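Local coordinates for receptor-like protein kinase ANXUR1 (Arabidopsis thaliana, PDB 6FIG), which probably acts as a cell-surface receptor kinase in plant reproduction, sensing extracellular signals through a malectin-like ectodomain, at residues D16-K21 and P199-S204; K20-D25 and R77-P82. One frame throughout, in Å; residues are numbered along the deposited sequence. Where two conformers were deposited one is given.

From the N terminus, the chain soon reaches the turn at 16-21, where contact 1 joins the loop after strand 14-15 to the short 3-10 segment at 200-202, closing a span of 177 residues. Contact 2 begins on the same stretch, on strand 21-24, and closes a much shorter loop of 51 residues at strand 73-80. It therefore nests inside contact 1 and shares Lys20 and Lys21 with it. The centres lie 13 Å apart, and Asp16 OD2 of contact 1 probably hydrogen-bonds Trp22 NE1 of contact 2. Contact 2 ties together strands of the N-terminal beta structure, whereas contact 1 reaches from there to the loop between strands 185-192 and 212-213.

Contact 1. Residues D16-K21 and P199-S204; sequences DQDKKK and PGSQDS. With EDO (1,2-ethanediol), chain J.
Asp18 meets Ser201 through its carboxylate, and the two residues supply most of the 127 Å² buried here. From CB, which points toward 199-204, the side chain runs with CG anti to the backbone N (chi1 -162°), sending both oxygens at the 3-10 segment 200-202. CG lies 3.4 Å from Ser201 OG. At the tip, OD1 accepts the Ser201 OG hydroxyl at 2.7 Å, while OD2 accepts the backbone N of Ser201 at 2.8 Å with an N-H...O angle of 149°. Both donors come in on the syn side, tilted moderately out of the carboxylate plane, so one serine grips both oxygens and fixes the rotation of the group. Pro199 CB packs against the same tip, 3.6 Å from Asp18 OD2.

The turn that presents Asp18 is itself braced. Asp16 OD1 takes the N-H of Asp18 (N to OD1 2.9 Å) in an Asx turn and that of Lys20 (N to OD1 3.0 Å), the two arriving from opposite faces of the carboxylate plane. Asp16 to Lys19 form a type I beta turn, closed by the bond from Lys19 N to Asp16 O.

Segment 16-21 belongs with the N-terminal strands and 199-204 follows strand 185-192, each part with its own calcium site, consistent with two malectin-like lobes. A bidentate aspartate-serine pair would then bridge the lobes, as expected of a tandem malectin-like ectodomain.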
loop_
_atom_site.group_PDB
_atom_site.type_symbol
_atom_site.label_atom_id
_atom_site.label_comp_id
_atom_site.label_asym_id
_atom_site.label_seq_id
_atom_site.Cartn_x
_atom_site.Cartn_y
_atom_site.Cartn_z
ATOM N N ASP A 16 -9.070 10.926 -2.000
ATOM C CA ASP A 16 -10.507 10.645 -2.155
ATOM C C ASP A 16 -11.162 10.108 -0.856
ATOM O O ASP A 16 -10.520 10.055 0.197
ATOM C CB ASP A 16 -10.758 9.748 -3.379
ATOM C CG ASP A 16 -10.217 8.324 -3.222
ATOM O OD1 ASP A 16 -10.008 7.869 -2.074
ATOM O OD2 ASP A 16 -9.997 7.670 -4.276
ATOM N N GLN A 17 -12.434 9.724 -0.949
ATOM C CA GLN A 17 -13.222 9.240 0.207
ATOM C C GLN A 17 -12.734 7.896 0.760
ATOM O O GLN A 17 -13.040 7.547 1.890
ATOM C CB GLN A 17 -14.725 9.144 -0.152
ATOM C CG GLN A 17 -15.213 7.844 -0.810
ATOM C CD GLN A 17 -14.507 7.441 -2.112
ATOM O OE1 GLN A 17 -13.844 8.256 -2.775
ATOM N NE2 GLN A 17 -14.667 6.177 -2.493
ATOM N N ASP A 18 -11.985 7.148 -0.046
ATOM C CA ASP A 18 -11.448 5.850 0.371
ATOM C C ASP A 18 -9.955 5.940 0.693
ATOM O O ASP A 18 -9.235 4.937 0.612
ATOM C CB ASP A 18 -11.706 4.824 -0.728
ATOM C CG ASP A 18 -11.596 3.380 -0.235
ATOM O OD1 ASP A 18 -11.931 3.114 0.946
ATOM O OD2 ASP A 18 -11.180 2.528 -1.048
ATOM N N LYS A 19 -9.505 7.158 1.007
ATOM C CA LYS A 19 -8.142 7.469 1.440
ATOM C C LYS A 19 -7.033 7.196 0.408
ATOM O O LYS A 19 -5.856 7.174 0.770
ATOM C CB LYS A 19 -7.835 6.791 2.788
ATOM C CG LYS A 19 -8.766 7.222 3.915
ATOM C CD LYS A 19 -8.199 6.821 5.269
ATOM C CE LYS A 19 -9.275 6.721 6.344
ATOM N NZ LYS A 19 -9.945 8.026 6.591
ATOM N N LYS A 20 -7.396 7.035 -0.861
ATOM C CA LYS A 20 -6.412 6.884 -1.920
ATOM C C LYS A 20 -5.767 8.250 -2.162
ATOM O O LYS A 20 -6.484 9.245 -2.256
ATOM C CB LYS A 20 -7.070 6.407 -3.207
ATOM C CG LYS A 20 -6.120 6.184 -4.377
ATOM C CD LYS A 20 -6.866 5.672 -5.603
ATOM C CE LYS A 20 -7.158 4.182 -5.519
ATOM N NZ LYS A 20 -6.049 3.325 -5.999
ATOM N N LYS A 21 -4.435 8.277 -2.225
ATOM C CA LYS A 21 -3.698 9.514 -2.476
ATOM C C LYS A 21 -3.551 9.712 -3.972
ATOM O O LYS A 21 -3.225 8.779 -4.703
ATOM C CB LYS A 21 -2.323 9.499 -1.812
ATOM C CG LYS A 21 -2.380 9.613 -0.298
ATOM C CD LYS A 21 -0.983 9.610 0.319
ATOM C CE LYS A 21 -0.972 8.952 1.688
ATOM N NZ LYS A 21 -1.303 7.504 1.635
ATOM N N PRO A 199 -14.553 -1.934 -0.758
ATOM C CA PRO A 199 -13.843 -0.783 -1.331
ATOM C C PRO A 199 -12.397 -1.151 -1.631
ATOM O O PRO A 199 -11.854 -2.095 -1.041
ATOM C CB PRO A 199 -13.909 0.267 -0.227
ATOM C CG PRO A 199 -13.929 -0.540 1.026
ATOM C CD PRO A 199 -14.695 -1.799 0.708
ATOM N N GLY A 200 -11.786 -0.411 -2.549
ATOM C CA GLY A 200 -10.388 -0.648 -2.932
ATOM C C GLY A 200 -9.417 -0.656 -1.759
ATOM O O GLY A 200 -8.459 -1.429 -1.730
ATOM N N SER A 201 -9.683 0.151 -0.741
ATOM C CA SER A 201 -8.835 0.165 0.447
ATOM C C SER A 201 -8.769 -1.178 1.185
ATOM O O SER A 201 -7.871 -1.405 1.977
ATOM C CB SER A 201 -9.301 1.267 1.409
ATOM O OG SER A 201 -10.609 0.974 1.878
ATOM N N GLN A 202 -9.750 -2.050 0.979
ATOM C CA GLN A 202 -9.775 -3.359 1.620
ATOM C C GLN A 202 -9.363 -4.503 0.687
ATOM O O GLN A 202 -9.355 -5.659 1.090
ATOM C CB GLN A 202 -11.169 -3.614 2.197
ATOM C CG GLN A 202 -11.449 -2.747 3.417
ATOM C CD GLN A 202 -10.616 -3.181 4.619
ATOM O OE1 GLN A 202 -10.466 -4.386 4.887
ATOM N NE2 GLN A 202 -10.078 -2.222 5.342
ATOM N N ASP A 203 -8.999 -4.173 -0.540
ATOM C CA ASP A 203 -8.612 -5.186 -1.526
ATOM C C ASP A 203 -7.262 -5.784 -1.170
ATOM O O ASP A 203 -6.432 -5.108 -0.545
ATOM C CB ASP A 203 -8.534 -4.558 -2.912
ATOM C CG ASP A 203 -8.301 -5.574 -4.005
ATOM O OD1 ASP A 203 -8.782 -6.740 -3.866
ATOM O OD2 ASP A 203 -7.694 -5.222 -5.023
ATOM N N SER A 204 -7.036 -7.037 -1.574
ATOM C CA SER A 204 -5.754 -7.702 -1.364
ATOM C C SER A 204 -4.756 -7.336 -2.459
ATOM O O SER A 204 -5.099 -6.672 -3.428
ATOM C CB SER A 204 -5.931 -9.212 -1.316
ATOM O OG SER A 204 -6.512 -9.670 -2.514
HETATM C C1 EDO J . 0.378 9.330 -5.093
HETATM O O1 EDO J . -0.796 10.029 -5.516
HETATM C C2 EDO J . 0.626 8.257 -6.137
HETATM O O2 EDO J . 0.657 8.825 -7.446
#

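Contact 2. Residues K20-D25 and R77-P82; sequences KKWEPD and RLYFYP. With EDO (1,2-ethanediol), chain J.
Lys20 and Arg77 come within 3.9 Å between NZ and NH1, the ammonium lying at the edge of the guanidinium and near its plane. Bends at chi3 and chi4 (-80° and -86°) turn the lysine tip there. The two cations are gathered round one carboxylate: Lys20 NZ forms a salt bridge with Glu157 OE2, and Arg77 NH1 with Glu157 OE1. Arg77 NE forms a second salt bridge, with Glu125 OE2, so two carboxylates would be expected to offset the neighbouring positive charges.

An ethanediol, probably from the crystallisation liquor, lies beside the Lys21 carbonyl. Next along the strand, Trp22 makes the main contact, driving the edge of its six-membered ring onto the face of Tyr79. The centroids are 5.0 Å apart and the planes stand at 86°, a T-shaped stack. The leading atom, Trp22 CH2, sits above the tyrosine ring and offset toward its rim, 3.6 Å from Tyr79 CE1. Tyr79 OH is hydrogen-bonded to Glu157 OE1, so the same glutamate holds the ring's far end.

Glu23 faces the other way, its OE2 accepting the ethanediol O2 at 2.7 Å.

Strands 4-7 and 151-161 pair in between, yet the CA atoms of Trp22 and Tyr79 are only 12.4 Å apart. Three interstrand spacings of about 4.8 Å in a flat sheet would span over 14 Å, so the shorter separation and the converging side chains are consistent with the concave face of a curved sheet in a malectin-like beta-sandwich.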
loop_
_atom_site.group_PDB
_atom_site.type_symbol
_atom_site.label_atom_id
_atom_site.label_comp_id
_atom_site.label_asym_id
_atom_site.label_seq_id
_atom_site.Cartn_x
_atom_site.Cartn_y
_atom_site.Cartn_z
ATOM N N LYS A 20 -7.396 7.035 -0.861
ATOM C CA LYS A 20 -6.412 6.884 -1.920
ATOM C C LYS A 20 -5.767 8.250 -2.162
ATOM O O LYS A 20 -6.484 9.245 -2.256
ATOM C CB LYS A 20 -7.070 6.407 -3.207
ATOM C CG LYS A 20 -6.120 6.184 -4.377
ATOM C CD LYS A 20 -6.866 5.672 -5.603
ATOM C CE LYS A 20 -7.158 4.182 -5.519
ATOM N NZ LYS A 20 -6.049 3.325 -5.999
ATOM N N LYS A 21 -4.435 8.277 -2.225
ATOM C CA LYS A 21 -3.698 9.514 -2.476
ATOM C C LYS A 21 -3.551 9.712 -3.972
ATOM O O LYS A 21 -3.225 8.779 -4.703
ATOM C CB LYS A 21 -2.323 9.499 -1.812
ATOM C CG LYS A 21 -2.380 9.613 -0.298
ATOM C CD LYS A 21 -0.983 9.610 0.319
ATOM C CE LYS A 21 -0.972 8.952 1.688
ATOM N NZ LYS A 21 -1.303 7.504 1.635
ATOM N N TRP A 22 -3.810 10.937 -4.425
ATOM C CA TRP A 22 -3.677 11.296 -5.834
ATOM C C TRP A 22 -2.719 12.481 -5.966
ATOM O O TRP A 22 -2.564 13.284 -5.034
ATOM C CB TRP A 22 -5.025 11.705 -6.416
ATOM C CG TRP A 22 -6.065 10.642 -6.460
ATOM C CD1 TRP A 22 -6.821 10.194 -5.430
ATOM C CD2 TRP A 22 -6.487 9.905 -7.615
ATOM N NE1 TRP A 22 -7.701 9.232 -5.864
ATOM C CE2 TRP A 22 -7.512 9.029 -7.201
ATOM C CE3 TRP A 22 -6.094 9.894 -8.953
ATOM C CZ2 TRP A 22 -8.160 8.153 -8.081
ATOM C CZ3 TRP A 22 -6.742 9.022 -9.828
ATOM C CH2 TRP A 22 -7.747 8.151 -9.381
ATOM N N GLU A 23 -2.075 12.571 -7.124
ATOM C CA GLU A 23 -1.158 13.664 -7.436
ATOM C C GLU A 23 -1.455 14.246 -8.810
ATOM O O GLU A 23 -2.135 13.615 -9.617
ATOM C CB GLU A 23 0.298 13.190 -7.366
ATOM C CG GLU A 23 0.725 12.217 -8.459
ATOM C CD GLU A 23 2.183 11.831 -8.340
ATOM O OE1 GLU A 23 3.048 12.717 -8.423
ATOM O OE2 GLU A 23 2.471 10.646 -8.146
ATOM N N PRO A 24 -0.950 15.468 -9.087
ATOM C CA PRO A 24 -1.124 16.020 -10.424
ATOM C C PRO A 24 -0.498 15.173 -11.527
ATOM O O PRO A 24 0.522 14.496 -11.301
ATOM C CB PRO A 24 -0.399 17.364 -10.340
ATOM C CG PRO A 24 -0.484 17.743 -8.903
ATOM C CD PRO A 24 -0.297 16.436 -8.184
ATOM N N ASP A 25 -1.105 15.225 -12.713
ATOM C CA ASP A 25 -0.621 14.463 -13.865
ATOM C C ASP A 25 0.503 15.142 -14.631
ATOM O O ASP A 25 1.104 14.534 -15.514
ATOM C CB ASP A 25 -1.777 14.136 -14.814
ATOM C CG ASP A 25 -2.374 15.367 -15.484
ATOM O OD1 ASP A 25 -2.324 16.471 -14.898
ATOM O OD2 ASP A 25 -2.924 15.235 -16.592
ATOM N N ARG A 77 -6.087 2.146 -15.026
ATOM C CA ARG A 77 -7.426 2.653 -14.885
ATOM C C ARG A 77 -7.551 4.049 -15.458
ATOM O O ARG A 77 -6.671 4.880 -15.239
ATOM C CB ARG A 77 -7.856 2.730 -13.429
ATOM C CG ARG A 77 -7.957 1.376 -12.776
ATOM C CD ARG A 77 -8.325 1.481 -11.326
ATOM N NE ARG A 77 -8.300 0.153 -10.729
ATOM C CZ ARG A 77 -7.836 -0.142 -9.521
ATOM N NH1 ARG A 77 -7.333 0.777 -8.713
ATOM N NH2 ARG A 77 -7.842 -1.407 -9.120
ATOM N N LEU A 78 -8.656 4.281 -16.135
ATOM C CA LEU A 78 -8.986 5.575 -16.717
ATOM C C LEU A 78 -10.318 6.016 -16.120
ATOM O O LEU A 78 -11.314 5.281 -16.196
ATOM C CB LEU A 78 -9.104 5.463 -18.231
ATOM C CG LEU A 78 -7.868 4.895 -18.937
ATOM C CD1 LEU A 78 -8.126 4.769 -20.408
ATOM C CD2 LEU A 78 -6.628 5.751 -18.699
ATOM N N TYR A 79 -10.326 7.202 -15.513
ATOM C CA TYR A 79 -11.500 7.759 -14.827
ATOM C C TYR A 79 -12.091 8.877 -15.672
ATOM O O TYR A 79 -11.365 9.801 -16.067
ATOM C CB TYR A 79 -11.110 8.339 -13.460
ATOM C CG TYR A 79 -10.658 7.322 -12.424
ATOM C CD1 TYR A 79 -9.464 6.621 -12.556
ATOM C CD2 TYR A 79 -11.439 7.072 -11.293
ATOM C CE1 TYR A 79 -9.065 5.683 -11.609
ATOM C CE2 TYR A 79 -11.044 6.150 -10.325
ATOM C CZ TYR A 79 -9.857 5.465 -10.482
ATOM O OH TYR A 79 -9.498 4.555 -9.505
ATOM N N PHE A 80 -13.396 8.811 -15.902
ATOM C CA PHE A 80 -14.103 9.804 -16.693
ATOM C C PHE A 80 -15.352 10.308 -15.978
ATOM O O PHE A 80 -16.132 9.519 -15.443
ATOM C CB PHE A 80 -14.531 9.186 -18.012
ATOM C CG PHE A 80 -13.399 8.663 -18.843
ATOM C CD1 PHE A 80 -12.574 9.526 -19.528
ATOM C CD2 PHE A 80 -13.160 7.283 -18.939
ATOM C CE1 PHE A 80 -11.535 9.032 -20.307
ATOM C CE2 PHE A 80 -12.127 6.795 -19.716
ATOM C CZ PHE A 80 -11.316 7.667 -20.406
ATOM N N TYR A 81 -15.530 11.623 -15.992
ATOM C CA TYR A 81 -16.723 12.280 -15.454
ATOM C C TYR A 81 -17.240 13.250 -16.531
ATOM O O TYR A 81 -16.772 14.381 -16.595
ATOM C CB TYR A 81 -16.369 13.027 -14.168
ATOM C CG TYR A 81 -17.524 13.800 -13.581
ATOM C CD1 TYR A 81 -18.695 13.149 -13.216
ATOM C CD2 TYR A 81 -17.446 15.177 -13.380
ATOM C CE1 TYR A 81 -19.768 13.854 -12.679
ATOM C CE2 TYR A 81 -18.513 15.890 -12.837
ATOM C CZ TYR A 81 -19.670 15.220 -12.486
ATOM O OH TYR A 81 -20.726 15.948 -11.953
ATOM N N PRO A 82 -18.178 12.800 -17.392
ATOM C CA PRO A 82 -18.674 13.716 -18.420
ATOM C C PRO A 82 -19.427 14.887 -17.807
ATOM O O PRO A 82 -20.303 14.696 -16.968
ATOM C CB PRO A 82 -19.589 12.842 -19.290
ATOM C CG PRO A 82 -19.875 11.624 -18.499
ATOM C CD PRO A 82 -18.754 11.448 -17.526
HETATM C C1 EDO J . 0.378 9.330 -5.093
HETATM O O1 EDO J . -0.796 10.029 -5.516
HETATM C C2 EDO J . 0.626 8.257 -6.137
HETATM O O2 EDO J . 0.657 8.825 -7.446
#